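Local coordinates for ATP/GTP-binding site-containing protein A (Brucella abortus, PDB 6NTR) that functions in the periplasm to maintain cell envelope integrity, at residues G97-E102 against T123-R128; D103-V108 against T117-G122. One frame throughout, in Å; residues are numbered along the deposited sequence.

Contact 1: residues G97-E102 against T123-R128; sequences GDAKLE and TQFPTR
Ala99 is the first residue of strand 97-102 to reach the other segment: its CB is directed at Phe125 and lies 4.0 Å from CZ at the far end of the ring, an oblique approach to the aromatic plane. Two residues on, Leu101 turns the same way and makes the larger contact. Its CG is 3.6 Å from Phe125 CE2, so the branch point of the leucine meets the ring obliquely at CE2, while the two methyls fork beyond it toward Thr123. Of these, CD1 comes within 3.2 Å of Thr123 O and CD2 within 3.3 Å of the same Thr123 O, which brings both prongs of the fork up to one backbone carbonyl. The torsion behind this is chi1 of Leu101 at -77°, which sets CG anti to its own carbonyl carbon; Phe125, with chi1 -59°, adopts the equivalent rotamer, and the two side chains run past each other in opposite directions.

The contact buries 219 Å² and is mostly apolar, without hydrogen bonds between the segments. Polar ends find partners elsewhere: Thr123 OG1 bonds to Thr147 OG1, and Gln124 NE2 to Glu132 OE1 on the helix that follows. Phe125 is at the N-cap of helix 126-138, and its ring extends toward strand 90-102. Phe79 of strand 78-87 stacks on that ring, and Glu72 accepts a hydrogen bond from Thr127 N. The contact thus joins the helix entrance to the end of strand 90-102, which lies between strands 78-87 and 105-112 in the beta-barrel-like fold.

Contact 2: residues D103-V108 against T117-G122; sequences DGKTVV and TLDLKG
The carboxylate of Asp119 is the flat group here, and Lys105 CD lies over one of its faces, 3.3 Å from Asp119 OD1. Val107 CB approaches the same oxygen from nearer the carboxylate plane and on its other side, with 3.6 Å between Val107 CB and Asp119 OD1. Lys105 runs over the carboxylate at a slant and, extended beyond CG, carries NZ to 3.7 Å from Asp119 OD2, a long salt bridge. A second long one, from Lys105 NZ to Asp103 OD2, completes a three-residue charge network. Val107 CG2 also lies 3.8 Å from Thr117 CG2, the two side chains side by side.

Thr106, Val108, Leu118 and Leu120 occupy the face of the hairpin opposite Val107 and Asp119. Val108 CB is 4.1 Å from Leu118 CB, and its CG2 reaches Leu120 CD1. Antiparallel pairing is defined by Thr106 with Leu120 and Val108 with Leu118, both hydrogen-bonded pairs, and by the non-hydrogen-bonded pair Val107 with Asp119. Thr106 N donates to Leu120 O over 2.6 Å. Val108 N and Leu118 O add a 2.6 Å bond, returned by Leu118 N to Val108 O at 2.7 Å, so that two bonds hold this pair.

These strands form a beta hairpin. Strand 105-112 lies between 90-102 and 116-121; on the 90-102 side, Val107 touches Glu102 and Val108 touches Ala99.

How the contacts relate
Contact 2 is a surface contact held largely by backbone pairing and a long Lys105-Asp119 salt bridge, with Val108, Leu118 and Leu120 on the face opposite Asp119; contact 1 is partly buried and relies on side chains. Their centres are 9 Å apart, and they share the neighbouring strands 90-102 and 105-112: Lys100 N lies 3.1 Å from Val107 O, a probable hydrogen bond, and Leu101 CD2 packs on Thr106 CG2. In sequence, the hairpin of contact 2 falls between the two segments of contact 1. Beyond its second strand the chain continues through 123-125 into helix 126-138, and Phe125, just before the helix, packs against strand 90-102.

Contact 1: residues G97-E102 against T123-R128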
ATOM      1  N   GLY A  97       5.849  15.739   3.759  1.00 62.31           N
ATOM      2  CA  GLY A  97       7.217  16.061   3.418  1.00 60.77           C
ATOM      3  C   GLY A  97       7.545  15.760   1.974  1.00 59.22           C
ATOM      4  O   GLY A  97       6.668  15.607   1.123  1.00 55.02           O
ATOM      5  N   ASP A  98       8.846  15.708   1.715  1.00 64.66           N
ATOM      6  CA  ASP A  98       9.364  15.422   0.395  1.00 65.61           C
ATOM      7  C   ASP A  98      10.552  14.480   0.484  1.00 59.92           C
ATOM      8  O   ASP A  98      11.222  14.382   1.513  1.00 62.42           O
ATOM      9  CB  ASP A  98       9.785  16.692  -0.324  1.00 81.21           C
ATOM     10  CG  ASP A  98       9.984  16.465  -1.800  1.00 95.60           C
ATOM     11  OD1 ASP A  98       8.965  16.273  -2.495  1.00 96.92           O
ATOM     12  OD2 ASP A  98      11.151  16.436  -2.261  1.00105.26           O
ATOM     13  N   ALA A  99      10.811  13.792  -0.623  1.00 56.92           N
ATOM     14  CA  ALA A  99      12.018  12.993  -0.752  1.00 61.83           C
ATOM     15  C   ALA A  99      12.486  13.024  -2.200  1.00 68.33           C
ATOM     16  O   ALA A  99      11.677  13.103  -3.129  1.00 67.21           O
ATOM     17  CB  ALA A  99      11.790  11.550  -0.304  1.00 61.04           C
ATOM     18  N   LYS A 100      13.792  12.964  -2.405  1.00 71.55           N
ATOM     19  CA  LYS A 100      14.333  12.985  -3.754  1.00 69.43           C
ATOM     20  C   LYS A 100      15.410  11.940  -3.933  1.00 64.92           C
ATOM     21  O   LYS A 100      16.124  11.611  -2.995  1.00 62.26           O
ATOM     22  CB  LYS A 100      14.928  14.358  -4.062  1.00 76.18           C
ATOM     23  CG  LYS A 100      15.312  14.567  -5.515  1.00 79.37           C
ATOM     24  CD  LYS A 100      16.204  15.786  -5.672  1.00 84.63           C
ATOM     25  CE  LYS A 100      16.844  15.858  -7.049  1.00 86.90           C
ATOM     26  NZ  LYS A 100      16.088  15.098  -8.075  1.00 84.13           N
ATOM     27  N   LEU A 101      15.529  11.422  -5.143  1.00 61.69           N
ATOM     28  CA  LEU A 101      16.569  10.460  -5.399  1.00 67.59           C
ATOM     29  C   LEU A 101      17.699  11.187  -6.104  1.00 71.64           C
ATOM     30  O   LEU A 101      17.647  11.431  -7.298  1.00 70.55           O
ATOM     31  CB  LEU A 101      16.063   9.298  -6.252  1.00 67.38           C
ATOM     32  CG  LEU A 101      15.200   8.209  -5.602  1.00 64.41           C
ATOM     33  CD1 LEU A 101      14.914   7.078  -6.566  1.00 60.02           C
ATOM     34  CD2 LEU A 101      15.760   7.690  -4.293  1.00 62.40           C
ATOM     35  N   GLU A 102      18.723  11.523  -5.336  1.00 76.29           N
ATOM     36  CA  GLU A 102      19.899  12.195  -5.848  1.00 83.43           C
ATOM     37  C   GLU A 102      21.125  11.665  -5.120  1.00 91.63           C
ATOM     38  O   GLU A 102      21.100  11.493  -3.909  1.00 94.27           O
ATOM     39  CB  GLU A 102      19.785  13.700  -5.633  1.00 82.58           C
ATOM     40  CG  GLU A 102      19.744  14.108  -4.174  1.00 83.04           C
ATOM     41  CD  GLU A 102      19.609  15.604  -3.987  1.00 88.14           C
ATOM     42  OE1 GLU A 102      19.647  16.327  -4.994  1.00 89.91           O
ATOM     43  OE2 GLU A 102      19.467  16.051  -2.836  1.00 90.19           O
ATOM     44  N   THR A 123      17.011   4.436  -2.559  1.00 66.19           N
ATOM     45  CA  THR A 123      15.970   3.446  -2.798  1.00 62.81           C
ATOM     46  C   THR A 123      15.079   3.769  -3.972  1.00 59.21           C
ATOM     47  O   THR A 123      15.493   4.420  -4.903  1.00 65.02           O
ATOM     48  CB  THR A 123      15.138   3.182  -1.530  1.00 66.27           C
ATOM     49  OG1 THR A 123      14.260   2.081  -1.751  1.00 71.43           O
ATOM     50  CG2 THR A 123      14.327   4.370  -1.180  1.00 68.28           C
ATOM     51  N   GLN A 124      13.860   3.260  -3.930  1.00 54.79           N
ATOM     52  CA  GLN A 124      12.861   3.489  -4.960  1.00 54.41           C
ATOM     53  C   GLN A 124      11.541   3.898  -4.301  1.00 55.01           C
ATOM     54  O   GLN A 124      11.408   3.847  -3.096  1.00 56.00           O
ATOM     55  CB  GLN A 124      12.711   2.312  -5.913  1.00 57.36           C
ATOM     56  CG  GLN A 124      12.261   1.023  -5.277  1.00 59.07           C
ATOM     57  CD  GLN A 124      11.803   0.014  -6.294  1.00 59.41           C
ATOM     58  OE1 GLN A 124      11.692   0.310  -7.470  1.00 59.43           O
ATOM     59  NE2 GLN A 124      11.526  -1.183  -5.839  1.00 60.62           N
ATOM     60  N   PHE A 125      10.600   4.357  -5.098  1.00 52.87           N
ATOM     61  CA  PHE A 125       9.336   4.796  -4.570  1.00 48.25           C
ATOM     62  C   PHE A 125       8.236   3.879  -5.028  1.00 56.46           C
ATOM     63  O   PHE A 125       8.427   3.074  -5.896  1.00 47.23           O
ATOM     64  CB  PHE A 125       9.076   6.280  -4.861  1.00 55.42           C
ATOM     65  CG  PHE A 125      10.118   7.199  -4.304  1.00 57.25           C
ATOM     66  CD1 PHE A 125      10.401   7.208  -2.985  1.00 57.25           C
ATOM     67  CD2 PHE A 125      10.827   8.015  -5.119  1.00 58.29           C
ATOM     68  CE1 PHE A 125      11.364   8.030  -2.469  1.00 58.15           C
ATOM     69  CE2 PHE A 125      11.788   8.842  -4.617  1.00 53.66           C
ATOM     70  CZ  PHE A 125      12.061   8.849  -3.290  1.00 53.64           C
ATOM     71  N   PRO A 126       7.032   4.073  -4.494  1.00 61.44           N
ATOM     72  CA  PRO A 126       5.947   3.130  -4.737  1.00 65.59           C
ATOM     73  C   PRO A 126       5.570   2.859  -6.167  1.00 63.07           C
ATOM     74  O   PRO A 126       5.318   1.704  -6.460  1.00 63.69           O
ATOM     75  CB  PRO A 126       4.771   3.783  -4.021  1.00 69.98           C
ATOM     76  CG  PRO A 126       5.401   4.506  -2.896  1.00 66.98           C
ATOM     77  CD  PRO A 126       6.700   5.023  -3.424  1.00 64.84           C
ATOM     78  N   THR A 127       5.484   3.844  -7.035  1.00 59.55           N
ATOM     79  CA  THR A 127       5.153   3.485  -8.392  1.00 58.90           C
ATOM     80  C   THR A 127       6.249   2.668  -9.072  1.00 60.42           C
ATOM     81  O   THR A 127       5.946   1.742  -9.791  1.00 61.35           O
ATOM     82  CB  THR A 127       4.701   4.664  -9.238  1.00 64.16           C
ATOM     83  OG1 THR A 127       3.462   5.138  -8.715  1.00 77.60           O
ATOM     84  CG2 THR A 127       4.472   4.214 -10.650  1.00 58.51           C
ATOM     85  N   ARG A 128       7.511   3.029  -8.863  1.00 59.00           N
ATOM     86  CA  ARG A 128       8.602   2.296  -9.484  1.00 52.03           C
ATOM     87  C   ARG A 128       8.646   0.874  -8.965  1.00 47.16           C
ATOM     88  O   ARG A 128       8.676  -0.060  -9.736  1.00 48.30           O
ATOM     89  CB  ARG A 128       9.925   2.984  -9.199  1.00 56.84           C
ATOM     90  CG  ARG A 128      10.933   2.880 -10.322  1.00 63.19           C
ATOM     91  CD  ARG A 128      10.753   4.017 -11.306  1.00 71.06           C
ATOM     92  NE  ARG A 128      12.018   4.481 -11.851  1.00 76.01           N
ATOM     93  CZ  ARG A 128      12.125   5.320 -12.869  1.00 80.67           C
ATOM     94  NH1 ARG A 128      11.044   5.797 -13.455  1.00 80.58           N
ATOM     95  NH2 ARG A 128      13.317   5.681 -13.298  1.00 85.58           N
TER

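Contact 2: residues D103-V108 against T117-G122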
ATOM      1  N   ASP A 103      22.203  11.427  -5.856  1.00 97.14           N
ATOM      2  CA  ASP A 103      23.453  10.930  -5.280  1.00 96.97           C
ATOM      3  C   ASP A 103      23.363   9.586  -4.563  1.00 84.29           C
ATOM      4  O   ASP A 103      24.024   9.376  -3.556  1.00 84.73           O
ATOM      5  CB  ASP A 103      24.058  11.965  -4.333  1.00110.06           C
ATOM      6  CG  ASP A 103      25.494  11.653  -3.976  1.00122.08           C
ATOM      7  OD1 ASP A 103      26.154  10.936  -4.753  1.00126.49           O
ATOM      8  OD2 ASP A 103      25.967  12.126  -2.924  1.00126.34           O
ATOM      9  N   GLY A 104      22.525   8.697  -5.075  1.00 74.79           N
ATOM     10  CA  GLY A 104      22.390   7.359  -4.536  1.00 70.79           C
ATOM     11  C   GLY A 104      22.060   7.354  -3.072  1.00 69.83           C
ATOM     12  O   GLY A 104      22.409   6.442  -2.341  1.00 69.85           O
ATOM     13  N   LYS A 105      21.356   8.383  -2.652  1.00 69.16           N
ATOM     14  CA  LYS A 105      20.958   8.526  -1.280  1.00 69.34           C
ATOM     15  C   LYS A 105      19.552   9.039  -1.330  1.00 67.76           C
ATOM     16  O   LYS A 105      19.119   9.536  -2.354  1.00 67.96           O
ATOM     17  CB  LYS A 105      21.852   9.527  -0.561  1.00 77.56           C
ATOM     18  CG  LYS A 105      21.927  10.910  -1.198  1.00 89.78           C
ATOM     19  CD  LYS A 105      22.523  11.915  -0.220  1.00 99.73           C
ATOM     20  CE  LYS A 105      23.161  13.112  -0.908  1.00105.18           C
ATOM     21  NZ  LYS A 105      24.117  13.824  -0.011  1.00107.20           N
ATOM     22  N   THR A 106      18.825   8.895  -0.239  1.00 67.03           N
ATOM     23  CA  THR A 106      17.486   9.415  -0.208  1.00 65.97           C
ATOM     24  C   THR A 106      17.431  10.536   0.815  1.00 68.04           C
ATOM     25  O   THR A 106      17.504  10.287   2.009  1.00 67.33           O
ATOM     26  CB  THR A 106      16.482   8.321   0.158  1.00 64.11           C
ATOM     27  OG1 THR A 106      17.049   7.483   1.162  1.00 64.64           O
ATOM     28  CG2 THR A 106      16.155   7.494  -1.049  1.00 60.65           C
ATOM     29  N   VAL A 107      17.287  11.768   0.335  1.00 70.49           N
ATOM     30  CA  VAL A 107      17.155  12.935   1.196  1.00 74.34           C
ATOM     31  C   VAL A 107      15.670  13.228   1.393  1.00 71.07           C
ATOM     32  O   VAL A 107      14.928  13.453   0.428  1.00 67.15           O
ATOM     33  CB  VAL A 107      17.901  14.144   0.613  1.00 80.74           C
ATOM     34  CG1 VAL A 107      17.594  14.305  -0.863  1.00 85.30           C
ATOM     35  CG2 VAL A 107      17.537  15.403   1.374  1.00 81.75           C
ATOM     36  N   VAL A 108      15.233  13.200   2.646  1.00 71.90           N
ATOM     37  CA  VAL A 108      13.829  13.335   3.004  1.00 70.52           C
ATOM     38  C   VAL A 108      13.638  14.667   3.707  1.00 71.31           C
ATOM     39  O   VAL A 108      14.194  14.888   4.789  1.00 73.69           O
ATOM     40  CB  VAL A 108      13.366  12.183   3.903  1.00 65.65           C
ATOM     41  CG1 VAL A 108      11.918  12.372   4.278  1.00 65.40           C
ATOM     42  CG2 VAL A 108      13.564  10.863   3.203  1.00 58.81           C
ATOM     43  N   THR A 117      15.208  17.320   7.914  1.00 85.33           N
ATOM     44  CA  THR A 117      15.832  16.697   6.755  1.00 84.36           C
ATOM     45  C   THR A 117      16.494  15.391   7.156  1.00 82.91           C
ATOM     46  O   THR A 117      17.054  15.271   8.246  1.00 85.56           O
ATOM     47  CB  THR A 117      16.904  17.593   6.141  1.00 90.49           C
ATOM     48  OG1 THR A 117      16.438  18.946   6.102  1.00 99.26           O
ATOM     49  CG2 THR A 117      17.276  17.115   4.738  1.00 84.69           C
ATOM     50  N   LEU A 118      16.466  14.423   6.249  1.00 80.22           N
ATOM     51  CA  LEU A 118      17.038  13.118   6.542  1.00 79.92           C
ATOM     52  C   LEU A 118      17.702  12.572   5.296  1.00 80.50           C
ATOM     53  O   LEU A 118      17.038  12.357   4.280  1.00 78.46           O
ATOM     54  CB  LEU A 118      15.970  12.157   7.041  1.00 72.61           C
ATOM     55  CG  LEU A 118      15.614  12.418   8.498  1.00 71.03           C
ATOM     56  CD1 LEU A 118      14.563  11.434   8.949  1.00 64.52           C
ATOM     57  CD2 LEU A 118      16.881  12.327   9.342  1.00 77.72           C
ATOM     58  N   ASP A 119      19.007  12.362   5.376  1.00 81.80           N
ATOM     59  CA  ASP A 119      19.694  11.543   4.393  1.00 80.23           C
ATOM     60  C   ASP A 119      19.451  10.074   4.718  1.00 84.50           C
ATOM     61  O   ASP A 119      19.816   9.604   5.801  1.00 88.13           O
ATOM     62  CB  ASP A 119      21.187  11.849   4.380  1.00 84.58           C
ATOM     63  CG  ASP A 119      21.562  12.798   3.284  1.00 88.03           C
ATOM     64  OD1 ASP A 119      20.761  12.908   2.335  1.00 82.01           O
ATOM     65  OD2 ASP A 119      22.652  13.412   3.347  1.00 96.11           O
ATOM     66  N   LEU A 120      18.833   9.350   3.791  1.00 82.24           N
ATOM     67  CA  LEU A 120      18.595   7.929   3.965  1.00 74.49           C
ATOM     68  C   LEU A 120      19.253   7.146   2.837  1.00 74.42           C
ATOM     69  O   LEU A 120      19.794   7.711   1.881  1.00 80.48           O
ATOM     70  CB  LEU A 120      17.097   7.616   4.011  1.00 67.42           C
ATOM     71  CG  LEU A 120      16.272   8.068   5.199  1.00 61.56           C
ATOM     72  CD1 LEU A 120      14.894   7.462   5.093  1.00 58.73           C
ATOM     73  CD2 LEU A 120      16.965   7.633   6.463  1.00 70.65           C
ATOM     74  N   LYS A 121      19.189   5.823   2.956  1.00 69.38           N
ATOM     75  CA  LYS A 121      19.755   4.910   1.977  1.00 64.29           C
ATOM     76  C   LYS A 121      19.033   5.073   0.662  1.00 62.55           C
ATOM     77  O   LYS A 121      17.827   5.199   0.640  1.00 62.95           O
ATOM     78  CB  LYS A 121      19.610   3.474   2.497  1.00 68.42           C
ATOM     79  CG  LYS A 121      19.765   2.374   1.457  1.00 73.75           C
ATOM     80  CD  LYS A 121      19.209   1.040   1.941  1.00 71.76           C
ATOM     81  CE  LYS A 121      19.595   0.760   3.380  1.00 72.74           C
ATOM     82  NZ  LYS A 121      18.601  -0.086   4.098  1.00 67.58           N
ATOM     83  N   GLY A 122      19.761   5.059  -0.441  1.00 63.70           N
ATOM     84  CA  GLY A 122      19.141   5.218  -1.738  1.00 62.50           C
ATOM     85  C   GLY A 122      18.162   4.104  -1.988  1.00 74.74           C
ATOM     86  O   GLY A 122      18.439   2.957  -1.674  1.00 78.84           O
TER